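Local coordinates for uncharacterized lipoprotein YjhA (Bacillus subtilis, PDB 3CFU) that is of unknown function, a DUF4352-family lipoprotein probably held at the cell membrane by a lipid anchor, represented here by the part that follows its signal region, at residues D61-N66 with A129-N135; T121-F127 with D142-V148. One frame throughout, in Å; residues are numbered along the deposited sequence.

Contact 1. Residues D61-N66 with A129-N135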
loop_
_atom_site.group_PDB
_atom_site.type_symbol
_atom_site.label_atom_id
_atom_site.label_comp_id
_atom_site.label_asym_id
_atom_site.label_seq_id
_atom_site.Cartn_x
_atom_site.Cartn_y
_atom_site.Cartn_z
ATOM N N ASP A 61 -11.731 11.118 -14.026
ATOM C CA ASP A 61 -12.272 11.381 -12.693
ATOM C C ASP A 61 -11.214 11.504 -11.614
ATOM O O ASP A 61 -10.167 10.864 -11.677
ATOM C CB ASP A 61 -13.214 10.267 -12.243
ATOM C CG ASP A 61 -14.322 10.008 -13.216
ATOM O OD1 ASP A 61 -14.897 10.986 -13.733
ATOM O OD2 ASP A 61 -14.623 8.824 -13.450
ATOM N N SER A 62 -11.510 12.314 -10.603
ATOM C CA SER A 62 -10.592 12.474 -9.491
ATOM C C SER A 62 -10.643 11.161 -8.715
ATOM O O SER A 62 -11.632 10.430 -8.776
ATOM C CB SER A 62 -11.030 13.626 -8.590
ATOM O OG SER A 62 -10.071 13.851 -7.570
ATOM N N ILE A 63 -9.568 10.869 -7.995
ATOM C CA ILE A 63 -9.473 9.656 -7.212
ATOM C C ILE A 63 -9.246 10.000 -5.743
ATOM O O ILE A 63 -8.387 10.825 -5.415
ATOM C CB ILE A 63 -8.291 8.755 -7.696
ATOM C CG1 ILE A 63 -8.650 8.078 -9.031
ATOM C CG2 ILE A 63 -7.936 7.709 -6.604
ATOM C CD1 ILE A 63 -7.506 7.218 -9.636
ATOM N N SER A 64 -10.044 9.381 -4.875
ATOM C CA SER A 64 -9.923 9.549 -3.430
ATOM C C SER A 64 -9.245 8.260 -2.977
ATOM O O SER A 64 -9.919 7.263 -2.680
ATOM C CB SER A 64 -11.300 9.669 -2.773
ATOM O OG SER A 64 -11.962 10.850 -3.182
ATOM N N TYR A 65 -7.915 8.286 -2.952
ATOM C CA TYR A 65 -7.113 7.127 -2.567
ATOM C C TYR A 65 -7.209 6.874 -1.078
ATOM O O TYR A 65 -7.375 7.807 -0.298
ATOM C CB TYR A 65 -5.650 7.314 -3.003
ATOM C CG TYR A 65 -4.882 8.399 -2.281
ATOM C CD1 TYR A 65 -4.187 8.118 -1.101
ATOM C CD2 TYR A 65 -4.826 9.700 -2.788
ATOM C CE1 TYR A 65 -3.433 9.103 -0.454
ATOM C CE2 TYR A 65 -4.083 10.692 -2.153
ATOM C CZ TYR A 65 -3.391 10.394 -0.980
ATOM O OH TYR A 65 -2.651 11.374 -0.342
ATOM N N ASN A 66 -7.085 5.609 -0.687
ATOM C CA ASN A 66 -7.231 5.244 0.713
ATOM C C ASN A 66 -6.396 4.021 1.101
ATOM O O ASN A 66 -6.217 3.106 0.302
ATOM C CB ASN A 66 -8.714 4.972 0.949
ATOM C CG ASN A 66 -9.112 5.069 2.389
ATOM O OD1 ASN A 66 -8.776 4.205 3.201
ATOM N ND2 ASN A 66 -9.850 6.124 2.722
ATOM N N ALA A 129 -8.916 0.913 -3.449
ATOM C CA ALA A 129 -8.075 2.077 -3.154
ATOM C C ALA A 129 -8.725 3.400 -3.463
ATOM O O ALA A 129 -8.336 4.429 -2.916
ATOM C CB ALA A 129 -6.755 1.998 -3.932
ATOM N N ASP A 130 -9.698 3.380 -4.360
ATOM C CA ASP A 130 -10.377 4.610 -4.741
ATOM C C ASP A 130 -11.747 4.642 -4.076
ATOM O O ASP A 130 -12.628 3.848 -4.387
ATOM C CB ASP A 130 -10.503 4.695 -6.254
ATOM C CG ASP A 130 -11.124 5.993 -6.716
ATOM O OD1 ASP A 130 -11.539 6.807 -5.858
ATOM O OD2 ASP A 130 -11.199 6.198 -7.946
ATOM N N THR A 131 -11.914 5.598 -3.171
ATOM C CA THR A 131 -13.139 5.713 -2.410
ATOM C C THR A 131 -14.153 6.771 -2.880
ATOM O O THR A 131 -15.099 7.111 -2.165
ATOM C CB THR A 131 -12.759 5.895 -0.934
ATOM O OG1 THR A 131 -13.818 5.404 -0.109
ATOM C CG2 THR A 131 -12.452 7.340 -0.629
ATOM N N ASN A 132 -13.951 7.267 -4.100
ATOM C CA ASN A 132 -14.841 8.239 -4.717
ATOM C C ASN A 132 -16.211 7.572 -4.799
ATOM O O ASN A 132 -16.359 6.553 -5.470
ATOM C CB ASN A 132 -14.351 8.546 -6.130
ATOM C CG ASN A 132 -15.103 9.689 -6.781
ATOM O OD1 ASN A 132 -16.245 9.985 -6.426
ATOM N ND2 ASN A 132 -14.467 10.328 -7.756
ATOM N N SER A 133 -17.210 8.144 -4.130
ATOM C CA SER A 133 -18.558 7.570 -4.130
ATOM C C SER A 133 -19.460 8.011 -5.297
ATOM O O SER A 133 -20.523 7.435 -5.519
ATOM C CB SER A 133 -19.255 7.876 -2.789
ATOM O OG SER A 133 -19.398 9.271 -2.555
ATOM N N SER A 134 -19.026 9.009 -6.053
ATOM C CA SER A 134 -19.821 9.520 -7.169
ATOM C C SER A 134 -19.811 8.694 -8.450
ATOM O O SER A 134 -20.725 8.814 -9.265
ATOM C CB SER A 134 -19.361 10.932 -7.519
ATOM O OG SER A 134 -18.051 10.902 -8.057
ATOM N N ASN A 135 -18.791 7.856 -8.618
ATOM C CA ASN A 135 -18.631 7.055 -9.829
ATOM C C ASN A 135 -18.288 5.608 -9.543
ATOM O O ASN A 135 -17.562 4.980 -10.310
ATOM C CB ASN A 135 -17.511 7.660 -10.678
ATOM C CG ASN A 135 -16.149 7.651 -9.963
ATOM O OD1 ASN A 135 -16.040 7.282 -8.789
ATOM N ND2 ASN A 135 -15.105 8.064 -10.680
HETATM O O HOH W 1 -12.525 7.876 -9.433
#
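Backbone pairing joins Tyr65 to Asp130 in a single bridge. Thr131 N gives Ser64 O a short, nearly straight bond (2.6 Å, 176° at the hydrogen), and Asn66 N adds a weak one to Ala129 O.

Side-chain bonds to backbone extend this grip. With CG trans to the backbone N (chi1 -176°), the Asp130 carboxylate reaches Ser64, where OD1 takes Ser64 N at 3.1 Å. The same oxygen accepts Asn132 N at 3.0 Å, and the two donors come from opposite faces of the carboxylate plane. Asn132 ND2 meets Ser62 O at 3.0 Å from above the carbonyl plane.

Between side chains, Asn135 ND2 donates to Asp61 OD2 at 2.9 Å, from above a carboxylate turned 69° from the amide; Asn135 OD1 is held by Arg139 NE.

One water donates to Ser62 O and Asp130 OD2 and accepts from Asn135 ND2.

Ile63 crosses the Asp130 side chain at about a right angle, CG1 3.3 Å from OD2. Apolar touching is modest: Thr131 CG2 rests 3.4 Å from Ser64 CB.

OD1 of Asp130 and OD1 of Asn132 each accept from the backbone N two residues on, so consecutive Asx turns shape the loop that leaves helix 126-129 and lies against strand 63-66.

Contact 2. Residues T121-F127 with D142-V148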
loop_
_atom_site.group_PDB
_atom_site.type_symbol
_atom_site.label_atom_id
_atom_site.label_comp_id
_atom_site.label_asym_id
_atom_site.label_seq_id
_atom_site.Cartn_x
_atom_site.Cartn_y
_atom_site.Cartn_z
ATOM N N THR A 121 3.927 -10.619 -0.254
ATOM C CA THR A 121 3.387 -10.027 -1.457
ATOM C C THR A 121 2.498 -8.848 -1.093
ATOM O O THR A 121 1.637 -8.953 -0.221
ATOM C CB THR A 121 2.542 -11.053 -2.228
ATOM O OG1 THR A 121 3.281 -12.273 -2.355
ATOM C CG2 THR A 121 2.192 -10.527 -3.619
ATOM N N LEU A 122 2.721 -7.712 -1.742
ATOM C CA LEU A 122 1.880 -6.561 -1.481
ATOM C C LEU A 122 0.736 -6.715 -2.472
ATOM O O LEU A 122 0.943 -7.140 -3.616
ATOM C CB LEU A 122 2.618 -5.242 -1.724
ATOM C CG LEU A 122 1.726 -4.031 -1.407
ATOM C CD1 LEU A 122 1.486 -3.960 0.093
ATOM C CD2 LEU A 122 2.359 -2.750 -1.910
ATOM N N VAL A 123 -0.473 -6.405 -2.011
ATOM C CA VAL A 123 -1.664 -6.509 -2.837
ATOM C C VAL A 123 -2.232 -5.115 -3.029
ATOM O O VAL A 123 -2.289 -4.313 -2.087
ATOM C CB VAL A 123 -2.751 -7.376 -2.166
ATOM C CG1 VAL A 123 -4.013 -7.361 -3.021
ATOM C CG2 VAL A 123 -2.236 -8.820 -1.952
ATOM N N TYR A 124 -2.657 -4.825 -4.251
ATOM C CA TYR A 124 -3.218 -3.528 -4.550
ATOM C C TYR A 124 -4.488 -3.712 -5.357
ATOM O O TYR A 124 -4.455 -4.336 -6.416
ATOM C CB TYR A 124 -2.207 -2.689 -5.351
ATOM C CG TYR A 124 -2.774 -1.407 -5.910
ATOM C CD1 TYR A 124 -3.329 -0.450 -5.069
ATOM C CD2 TYR A 124 -2.768 -1.154 -7.281
ATOM C CE1 TYR A 124 -3.873 0.728 -5.572
ATOM C CE2 TYR A 124 -3.303 0.030 -7.796
ATOM C CZ TYR A 124 -3.856 0.966 -6.928
ATOM O OH TYR A 124 -4.392 2.140 -7.395
ATOM N N ASN A 125 -5.606 -3.202 -4.844
ATOM C CA ASN A 125 -6.876 -3.274 -5.558
ATOM C C ASN A 125 -7.292 -1.820 -5.808
ATOM O O ASN A 125 -7.693 -1.102 -4.882
ATOM C CB ASN A 125 -7.950 -4.006 -4.738
ATOM C CG ASN A 125 -9.210 -4.294 -5.556
ATOM O OD1 ASN A 125 -9.805 -3.387 -6.155
ATOM N ND2 ASN A 125 -9.616 -5.560 -5.591
ATOM N N PRO A 126 -7.193 -1.364 -7.066
ATOM C CA PRO A 126 -7.552 0.017 -7.437
ATOM C C PRO A 126 -9.002 0.413 -7.166
ATOM O O PRO A 126 -9.288 1.569 -6.870
ATOM C CB PRO A 126 -7.142 0.118 -8.911
ATOM C CG PRO A 126 -7.216 -1.300 -9.405
ATOM C CD PRO A 126 -6.736 -2.141 -8.229
ATOM N N PHE A 127 -9.918 -0.536 -7.251
ATOM C CA PHE A 127 -11.315 -0.229 -6.964
ATOM C C PHE A 127 -11.419 0.046 -5.450
ATOM O O PHE A 127 -12.046 1.011 -5.031
ATOM C CB PHE A 127 -12.211 -1.403 -7.370
ATOM C CG PHE A 127 -13.670 -1.172 -7.105
ATOM C CD1 PHE A 127 -14.371 -0.196 -7.797
ATOM C CD2 PHE A 127 -14.346 -1.935 -6.150
ATOM C CE1 PHE A 127 -15.725 0.020 -7.548
ATOM C CE2 PHE A 127 -15.701 -1.722 -5.891
ATOM C CZ PHE A 127 -16.389 -0.746 -6.591
ATOM N N ASP A 142 -12.743 -2.372 -12.309
ATOM C CA ASP A 142 -11.395 -2.234 -11.765
ATOM C C ASP A 142 -11.169 -3.121 -10.549
ATOM O O ASP A 142 -10.044 -3.258 -10.079
ATOM C CB ASP A 142 -11.127 -0.776 -11.357
ATOM C CG ASP A 142 -11.134 0.179 -12.535
ATOM O OD1 ASP A 142 -10.944 -0.284 -13.682
ATOM O OD2 ASP A 142 -11.316 1.395 -12.312
ATOM N N ASP A 143 -12.243 -3.709 -10.034
ATOM C CA ASP A 143 -12.175 -4.565 -8.850
ATOM C C ASP A 143 -11.361 -5.827 -9.130
ATOM O O ASP A 143 -11.926 -6.884 -9.418
ATOM C CB ASP A 143 -13.599 -4.938 -8.414
ATOM C CG ASP A 143 -13.670 -5.474 -6.996
ATOM O OD1 ASP A 143 -12.616 -5.792 -6.403
ATOM O OD2 ASP A 143 -14.803 -5.585 -6.477
ATOM N N ILE A 144 -10.037 -5.701 -9.042
ATOM C CA ILE A 144 -9.110 -6.812 -9.273
ATOM C C ILE A 144 -7.853 -6.618 -8.420
ATOM O O ILE A 144 -7.366 -5.493 -8.276
ATOM C CB ILE A 144 -8.725 -6.908 -10.782
ATOM C CG1 ILE A 144 -9.907 -7.476 -11.571
ATOM C CG2 ILE A 144 -7.488 -7.782 -10.975
ATOM C CD1 ILE A 144 -9.576 -7.871 -12.968
ATOM N N ASP A 145 -7.346 -7.707 -7.835
ATOM C CA ASP A 145 -6.144 -7.659 -6.991
ATOM C C ASP A 145 -4.871 -7.712 -7.854
ATOM O O ASP A 145 -4.811 -8.459 -8.828
ATOM C CB ASP A 145 -6.086 -8.855 -6.026
ATOM C CG ASP A 145 -7.104 -8.786 -4.899
ATOM O OD1 ASP A 145 -7.538 -7.683 -4.515
ATOM O OD2 ASP A 145 -7.449 -9.863 -4.371
ATOM N N TYR A 146 -3.858 -6.933 -7.487
ATOM C CA TYR A 146 -2.582 -6.910 -8.207
ATOM C C TYR A 146 -1.514 -7.232 -7.192
ATOM O O TYR A 146 -1.361 -6.516 -6.206
ATOM C CB TYR A 146 -2.305 -5.534 -8.823
ATOM C CG TYR A 146 -3.235 -5.190 -9.959
ATOM C CD1 TYR A 146 -4.479 -4.616 -9.721
ATOM C CD2 TYR A 146 -2.883 -5.486 -11.279
ATOM C CE1 TYR A 146 -5.344 -4.341 -10.767
ATOM C CE2 TYR A 146 -3.737 -5.219 -12.332
ATOM C CZ TYR A 146 -4.968 -4.648 -12.073
ATOM O OH TYR A 146 -5.806 -4.377 -13.126
ATOM N N LEU A 147 -0.771 -8.303 -7.432
ATOM C CA LEU A 147 0.254 -8.711 -6.493
ATOM C C LEU A 147 1.657 -8.288 -6.883
ATOM O O LEU A 147 2.042 -8.383 -8.042
ATOM C CB LEU A 147 0.231 -10.236 -6.312
ATOM C CG LEU A 147 -1.092 -10.916 -5.948
ATOM C CD1 LEU A 147 -0.815 -12.218 -5.206
ATOM C CD2 LEU A 147 -1.916 -10.008 -5.080
ATOM N N VAL A 148 2.410 -7.809 -5.898
ATOM C CA VAL A 148 3.797 -7.418 -6.102
ATOM C C VAL A 148 4.602 -8.209 -5.085
ATOM O O VAL A 148 4.478 -7.985 -3.880
ATOM C CB VAL A 148 4.052 -5.925 -5.847
ATOM C CG1 VAL A 148 5.375 -5.531 -6.487
ATOM C CG2 VAL A 148 2.915 -5.084 -6.404
HETATM O O HOH W 2 -11.285 2.280 -9.192
#
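Asn125, just after strand 121-124, reaches across to Asp143 and Asp145. Its CB lies 3.7 Å from Asp145 OD1. CG, opposite the backbone N (chi1 -171°), carries the amide toward the two aspartates and comes within 3.5 Å of Ile144 O. At the tip, ND2 bridges two carboxylates: it donates to Asp143 OD1 at 3.1 Å, nearly along that oxygen's C-O axis, and to Asp145 OD1 at 3.2 Å, from above the carboxylate plane. The Asp145 carboxylate stands 83° from the amide. With both N-H bonds in use, the rotation of the amide is fixed, leaving OD1 turned to the helix, where it accepts from Leu128 N and, weakly, from Phe127 N. Asn125 is thus the N-cap of helix 126-129.

Beyond it, Phe127 CB packs 3.5 Å from Asp143 CA, and Pro126 CD sits 3.6 Å from CE1 at the edge of the Tyr146 ring. Water joins Pro126 O to Asp142 OD2.

Toward the other end the strands pair antiparallel, the N-to-C directions of the short segments 121-124 and 146-148 being 153° apart. Leu122-Val148 and Tyr124-Tyr146 are hydrogen-bonded pairs; Val123-Leu147 is non-hydrogen-bonded, the side chains alongside each other, Val123 CG2 3.4 Å from Leu147 CD2.

Strand 121-124 is the middle of a three-stranded sheet, between 146-149 and 70-73. Leu122 touches Val53 and Tyr124 touches Met55 of strand 47-57; Tyr124 also stacks on Phe15 and hydrogen-bonds through OH to Thr13 OG1, both of strand 13-23. Val123 and Leu147 share the other face with Arg73.

In the fold
Contacts 1 and 2 lie with their centres about 15 Å apart, and their segments alternate along the chain: 61-66 comes first, then 121-127, 129-135 and 142-148. Helix 126-129 connects them, its start belonging to contact 2 and its last residue to contact 1. The two meet directly where Ala129 CB packs 3.6 Å from Tyr124 CE1. Arg139, in the loop joining 129-135 to 142-148, ties both together by bonding to Asp130 O and Asn132 O and, weakly, to Phe127 O. Contact 2 lies about 9 Å from the chain centre, contact 1 about 16 Å, centre to centre. With the function unknown, neither contact can be assigned to a site.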